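Local coordinates for folylpolyglutamate synthase protein FOLC (Mycobacterium tuberculosis, PDB 2VOS) that probably adds L-glutamate to dihydropteroate and to tetrahydrofolate polyglutamates at the expense of ATP, and binds ADP in this structure, at residues R341-S344 and A345-V348; G358-A361 and L362-L366. One frame throughout, in Å; residues are numbered along the deposited sequence.

In the fold
Both contacts are local and lie in the glutamate ligase region of this Mur-ligase-type enzyme. Contact 1 is the turn of the hairpin formed by strands 340-343 and 347-350, at the edge of the six-stranded sheet. Contact 2 is a run of turns in helix 356-368, which follows that hairpin in the chain. Their centres are about 17 Å apart, their nearest atoms about 7 Å, and they do not touch. Contact 2 reaches the nucleotide directly through Gly358 and Ala361. In contact 1 the side chain of Met342 stays about 12 Å from ADP. The ADP-binding residues Arg338 and Asp351 flank the hairpin in sequence.

Contact 1 (R341-S344 and A345-V348); sequences RMRS and APTV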
ATOM      1  N   ARG A 341      -2.473 -15.355   3.514  1.00 40.61           N
ATOM      2  CA  ARG A 341      -2.279 -16.587   4.285  1.00 41.13           C
ATOM      3  C   ARG A 341      -0.984 -17.240   3.924  1.00 40.99           C
ATOM      4  O   ARG A 341      -0.758 -17.543   2.731  1.00 39.67           O
ATOM      5  CB  ARG A 341      -3.367 -17.572   3.904  1.00 41.90           C
ATOM      6  CG  ARG A 341      -4.591 -17.488   4.753  1.00 44.56           C
ATOM      7  CD  ARG A 341      -5.393 -18.838   4.731  1.00 46.45           C
ATOM      8  NE  ARG A 341      -5.600 -19.415   3.386  1.00 46.50           N
ATOM      9  CZ  ARG A 341      -5.964 -20.681   3.158  1.00 45.37           C
ATOM     10  NH1 ARG A 341      -6.229 -21.516   4.189  1.00 41.54           N
ATOM     11  NH2 ARG A 341      -6.093 -21.122   1.911  1.00 44.09           N
HETATM   12  N   MSE A 342      -0.150 -17.478   4.940  1.00 40.92           N
HETATM   13  CA  MSE A 342       1.138 -18.144   4.755  1.00 41.67           C
HETATM   14  C   MSE A 342       0.994 -19.663   4.833  1.00 40.59           C
HETATM   15  O   MSE A 342       1.819 -20.381   4.237  1.00 40.64           O
HETATM   16  CB  MSE A 342       2.169 -17.736   5.843  1.00 41.17           C
HETATM   17  CG  MSE A 342       2.562 -16.263   5.840  1.00 43.45           C
HETATM   18 SE   MSE A 342       3.531 -15.797   4.250  1.00 45.81          SE
HETATM   19  CE  MSE A 342       2.005 -15.203   3.166  1.00 41.19           C
ATOM     20  N   ARG A 343      -0.009 -20.150   5.570  1.00 38.46           N
ATOM     21  CA  ARG A 343      -0.242 -21.577   5.642  1.00 38.39           C
ATOM     22  C   ARG A 343      -1.578 -21.817   6.359  1.00 39.18           C
ATOM     23  O   ARG A 343      -2.198 -20.855   6.828  1.00 39.29           O
ATOM     24  CB  ARG A 343       0.857 -22.263   6.489  1.00 38.55           C
ATOM     25  CG  ARG A 343       0.902 -21.739   7.972  1.00 37.02           C
ATOM     26  CD  ARG A 343       1.746 -22.658   8.954  1.00 39.26           C
ATOM     27  NE  ARG A 343       1.119 -23.977   8.965  1.00 41.44           N
ATOM     28  CZ  ARG A 343       1.627 -25.041   8.375  1.00 41.57           C
ATOM     29  NH1 ARG A 343       2.841 -24.942   7.822  1.00 42.34           N
ATOM     30  NH2 ARG A 343       0.956 -26.211   8.415  1.00 40.57           N
ATOM     31  N   SER A 344      -2.012 -23.076   6.461  1.00 38.59           N
ATOM     32  CA  SER A 344      -3.221 -23.412   7.221  1.00 38.68           C
ATOM     33  C   SER A 344      -2.772 -24.493   8.235  1.00 40.77           C
ATOM     34  O   SER A 344      -1.632 -24.989   8.117  1.00 38.35           O
ATOM     35  CB  SER A 344      -4.329 -23.897   6.254  1.00 38.19           C
ATOM     36  OG  SER A 344      -4.046 -25.166   5.629  1.00 36.37           O
ATOM     37  N   ALA A 345      -3.620 -24.831   9.234  1.00 40.09           N
ATOM     38  CA  ALA A 345      -3.281 -25.843  10.255  1.00 40.97           C
ATOM     39  C   ALA A 345      -1.912 -25.640  10.922  1.00 41.46           C
ATOM     40  O   ALA A 345      -1.018 -26.460  10.736  1.00 42.13           O
ATOM     41  CB  ALA A 345      -3.337 -27.222   9.687  1.00 40.46           C
ATOM     42  N   PRO A 346      -1.742 -24.587  11.706  1.00 40.70           N
ATOM     43  CA  PRO A 346      -2.690 -23.515  12.010  1.00 40.96           C
ATOM     44  C   PRO A 346      -2.637 -22.522  10.842  1.00 40.74           C
ATOM     45  O   PRO A 346      -1.636 -22.489  10.114  1.00 41.55           O
ATOM     46  CB  PRO A 346      -2.066 -22.857  13.248  1.00 41.28           C
ATOM     47  CG  PRO A 346      -0.583 -22.998  13.027  1.00 41.44           C
ATOM     48  CD  PRO A 346      -0.436 -24.399  12.387  1.00 41.28           C
ATOM     49  N   THR A 347      -3.679 -21.727  10.668  1.00 39.88           N
ATOM     50  CA  THR A 347      -3.640 -20.630   9.744  1.00 40.56           C
ATOM     51  C   THR A 347      -2.729 -19.512  10.267  1.00 41.20           C
ATOM     52  O   THR A 347      -2.803 -19.141  11.417  1.00 42.27           O
ATOM     53  CB  THR A 347      -5.049 -20.067   9.527  1.00 40.07           C
ATOM     54  OG1 THR A 347      -5.865 -21.109   8.953  1.00 41.25           O
ATOM     55  CG2 THR A 347      -4.982 -18.853   8.615  1.00 39.60           C
ATOM     56  N   VAL A 348      -1.848 -19.013   9.418  1.00 41.38           N
ATOM     57  CA  VAL A 348      -1.026 -17.851   9.743  1.00 40.96           C
ATOM     58  C   VAL A 348      -1.341 -16.840   8.652  1.00 41.90           C
ATOM     59  O   VAL A 348      -1.227 -17.138   7.433  1.00 40.99           O
ATOM     60  CB  VAL A 348       0.461 -18.160   9.679  1.00 40.66           C
ATOM     61  CG1 VAL A 348       1.298 -16.834   9.848  1.00 42.30           C
ATOM     62  CG2 VAL A 348       0.844 -19.258  10.742  1.00 41.47           C
TER
HETATM   63  O   HOH W   1      -7.156 -21.090   6.739  1.00 40.46           O
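Arg343 lays its aliphatic chain over the side chain of Val348, CG to CG2 at 3.7 Å. Its CG sits between the backbone N and the carbonyl carbon (chi1 61°). A bend at chi3 then turns the guanidinium towards the turn. There NH2 donates to Ala345 O at 3.1 Å, from well above that carbonyl's plane. NE makes a weak bond to Pro346 O at 3.3 Å, and this oxygen lies at the edge of the guanidinium, in its plane. The peptide bond between Ala345 and Pro346 is cis.

The strands are joined by Met342 N, which donates to Val348 O at 2.7 Å, and by Val348 N, whose bond to Arg343 O is longer. On the opposite face of the hairpin from Arg343 and Val348, Arg341 CD rests against Thr347 CG2 at 3.9 Å. One water links Arg341 NH1 to Thr347 OG1. Thr347 also bonds through its backbone to Ile466, so the hairpin is tied to strand 464-469. Met342 and Val348 are buried and both meet Phe482. A bond to Ala345 O and a weak one to Pro346 O place the guanidinium over the turn. Its charge may favour both, though Arg343 is exposed and solvent would weaken this.

Contact 2 (G358-A361 and L362-L366); sequences GASA and LAQTL. With ADP (adenosine-5'-diphosphate), chain B.
Gln364 reaches back along the helix to Ser360, one turn earlier. Its CG lies beside its own backbone N (chi1 -77°), and the chain is extended beyond it. This brings NE2 to Ser360 OG at 3.2 Å, with the hydroxyl oxygen close to the amide plane. NE2 also makes a weak, longer bond to Ser360 O, which already accepts from Gln364 N.

Thr365 turns its hydroxyl back in the same way, with OG1 beside its own backbone N (chi1 -56°). OG1 donates to Ala361 O at 2.7 Å, while Thr365 N donates to the same oxygen at 3.0 Å. The two donors approach from opposite faces of the carbonyl plane, so this one oxygen can accept both bonds.

Ala361 CB comes to 3.6 Å from N3 of the adenine, and Gly358 O lies 3.5 Å from O2' of the ribose. At Gly358 the absence of a side chain leaves room for the sugar. Leu362 faces Val467 and Thr469 of strand 464-469, and Ala359 packs on helix 387-394. The i to i+4 backbone bonds are those of a regular alpha-helix, and its Gly358 and Ala361 form part of the ADP pocket of this Mur-ligase-type enzyme.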
ATOM      1  N   GLY A 358      -6.942   0.476   9.086  1.00 43.37           N
ATOM      2  CA  GLY A 358      -6.489  -0.807   8.596  1.00 43.13           C
ATOM      3  C   GLY A 358      -6.657  -1.927   9.637  1.00 44.56           C
ATOM      4  O   GLY A 358      -7.013  -3.063   9.278  1.00 46.28           O
ATOM      5  N   ALA A 359      -6.387  -1.652  10.917  1.00 43.55           N
ATOM      6  CA  ALA A 359      -6.502  -2.697  11.975  1.00 44.49           C
ATOM      7  C   ALA A 359      -7.990  -3.086  12.160  1.00 45.03           C
ATOM      8  O   ALA A 359      -8.331  -4.240  12.437  1.00 45.18           O
ATOM      9  CB  ALA A 359      -5.936  -2.177  13.339  1.00 44.27           C
ATOM     10  N   SER A 360      -8.850  -2.076  12.074  1.00 44.79           N
ATOM     11  CA  SER A 360     -10.276  -2.323  12.050  1.00 46.11           C
ATOM     12  C   SER A 360     -10.728  -3.177  10.829  1.00 46.32           C
ATOM     13  O   SER A 360     -11.540  -4.107  10.992  1.00 44.67           O
ATOM     14  CB  SER A 360     -11.034  -0.994  12.175  1.00 47.01           C
ATOM     15  OG  SER A 360     -12.380  -1.225  11.881  1.00 52.34           O
ATOM     16  N   ALA A 361     -10.164  -2.911   9.625  1.00 44.54           N
ATOM     17  CA  ALA A 361     -10.543  -3.704   8.422  1.00 44.61           C
ATOM     18  C   ALA A 361     -10.086  -5.158   8.612  1.00 44.03           C
ATOM     19  O   ALA A 361     -10.840  -6.107   8.331  1.00 43.04           O
ATOM     20  CB  ALA A 361      -9.932  -3.118   7.182  1.00 43.03           C
ATOM     21  N   LEU A 362      -8.863  -5.306   9.130  1.00 43.03           N
ATOM     22  CA  LEU A 362      -8.323  -6.590   9.466  1.00 43.45           C
ATOM     23  C   LEU A 362      -9.216  -7.347  10.485  1.00 43.57           C
ATOM     24  O   LEU A 362      -9.538  -8.536  10.273  1.00 43.01           O
ATOM     25  CB  LEU A 362      -6.888  -6.418  10.011  1.00 43.07           C
ATOM     26  CG  LEU A 362      -6.175  -7.623  10.598  1.00 44.01           C
ATOM     27  CD1 LEU A 362      -6.135  -8.855   9.603  1.00 44.72           C
ATOM     28  CD2 LEU A 362      -4.707  -7.252  11.074  1.00 39.96           C
ATOM     29  N   ALA A 363      -9.634  -6.675  11.572  1.00 42.87           N
ATOM     30  CA  ALA A 363     -10.406  -7.350  12.634  1.00 42.15           C
ATOM     31  C   ALA A 363     -11.772  -7.758  12.055  1.00 42.86           C
ATOM     32  O   ALA A 363     -12.244  -8.887  12.277  1.00 42.96           O
ATOM     33  CB  ALA A 363     -10.602  -6.401  13.860  1.00 42.77           C
ATOM     34  N   GLN A 364     -12.412  -6.856  11.302  1.00 42.22           N
ATOM     35  CA  GLN A 364     -13.720  -7.178  10.758  1.00 43.23           C
ATOM     36  C   GLN A 364     -13.651  -8.381   9.797  1.00 42.12           C
ATOM     37  O   GLN A 364     -14.577  -9.221   9.783  1.00 40.99           O
ATOM     38  CB  GLN A 364     -14.295  -6.013  10.000  1.00 44.10           C
ATOM     39  CG  GLN A 364     -14.844  -4.933  10.912  1.00 53.22           C
ATOM     40  CD  GLN A 364     -15.345  -3.778  10.087  1.00 62.93           C
ATOM     41  OE1 GLN A 364     -16.382  -3.899   9.427  1.00 67.43           O
ATOM     42  NE2 GLN A 364     -14.587  -2.673  10.059  1.00 64.45           N
ATOM     43  N   THR A 365     -12.601  -8.416   8.977  1.00 41.03           N
ATOM     44  CA  THR A 365     -12.413  -9.504   8.015  1.00 41.17           C
ATOM     45  C   THR A 365     -12.215 -10.851   8.741  1.00 41.41           C
ATOM     46  O   THR A 365     -12.822 -11.883   8.368  1.00 42.22           O
ATOM     47  CB  THR A 365     -11.206  -9.216   7.115  1.00 41.59           C
ATOM     48  OG1 THR A 365     -11.392  -7.945   6.478  1.00 43.32           O
ATOM     49  CG2 THR A 365     -11.062 -10.309   5.980  1.00 39.80           C
ATOM     50  N   LEU A 366     -11.382 -10.863   9.775  1.00 39.76           N
ATOM     51  CA  LEU A 366     -11.116 -12.071  10.532  1.00 41.55           C
ATOM     52  C   LEU A 366     -12.397 -12.616  11.172  1.00 41.74           C
ATOM     53  O   LEU A 366     -12.628 -13.822  11.202  1.00 42.50           O
ATOM     54  CB  LEU A 366     -10.082 -11.801  11.654  1.00 41.88           C
ATOM     55  CG  LEU A 366      -8.653 -11.541  11.157  1.00 43.06           C
ATOM     56  CD1 LEU A 366      -7.829 -10.918  12.291  1.00 41.22           C
ATOM     57  CD2 LEU A 366      -8.000 -12.811  10.557  1.00 43.86           C
TER
HETATM   58  PB  ADP B1490      -1.430   1.790   1.529  1.00 32.04           P
HETATM   59  O1B ADP B1490      -0.595   1.544   0.299  1.00 29.25           O
HETATM   60  O2B ADP B1490      -0.620   1.809   2.795  1.00 33.59           O
HETATM   61  O3B ADP B1490      -2.430   2.904   1.442  1.00 30.87           O
HETATM   62  PA  ADP B1490      -2.285  -1.043   1.345  1.00 32.77           P
HETATM   63  O1A ADP B1490      -0.813  -1.417   1.442  1.00 31.51           O
HETATM   64  O2A ADP B1490      -3.254  -1.593   0.312  1.00 26.12           O
HETATM   65  O3A ADP B1490      -2.481   0.555   1.646  1.00 31.81           O
HETATM   66  O5' ADP B1490      -2.879  -1.625   2.741  1.00 35.29           O
HETATM   67  C5' ADP B1490      -2.244  -1.499   4.021  1.00 33.51           C
HETATM   68  C4' ADP B1490      -3.218  -2.142   5.032  1.00 39.19           C
HETATM   69  O4' ADP B1490      -4.433  -1.345   5.086  1.00 34.70           O
HETATM   70  C3' ADP B1490      -3.757  -3.507   4.609  1.00 41.59           C
HETATM   71  O3' ADP B1490      -3.052  -4.553   5.247  1.00 47.10           O
HETATM   72  C2' ADP B1490      -5.171  -3.635   5.102  1.00 42.55           C
HETATM   73  O2' ADP B1490      -5.092  -3.926   6.540  1.00 48.77           O
HETATM   74  C1' ADP B1490      -5.608  -2.194   5.115  1.00 37.44           C
HETATM   75  N9  ADP B1490      -6.405  -1.723   3.945  1.00 34.80           N
HETATM   76  C8  ADP B1490      -6.150  -1.772   2.595  1.00 32.19           C
HETATM   77  N7  ADP B1490      -7.156  -1.148   1.913  1.00 31.85           N
HETATM   78  C5  ADP B1490      -7.991  -0.605   2.847  1.00 31.30           C
HETATM   79  C6  ADP B1490      -9.214   0.206   2.841  1.00 33.48           C
HETATM   80  N6  ADP B1490      -9.780   0.595   1.679  1.00 30.42           N
HETATM   81  N1  ADP B1490      -9.755   0.482   4.034  1.00 30.70           N
HETATM   82  C2  ADP B1490      -9.282   0.079   5.241  1.00 31.87           C
HETATM   83  N3  ADP B1490      -8.139  -0.648   5.344  1.00 32.58           N
HETATM   84  C4  ADP B1490      -7.507  -1.004   4.178  1.00 34.00           C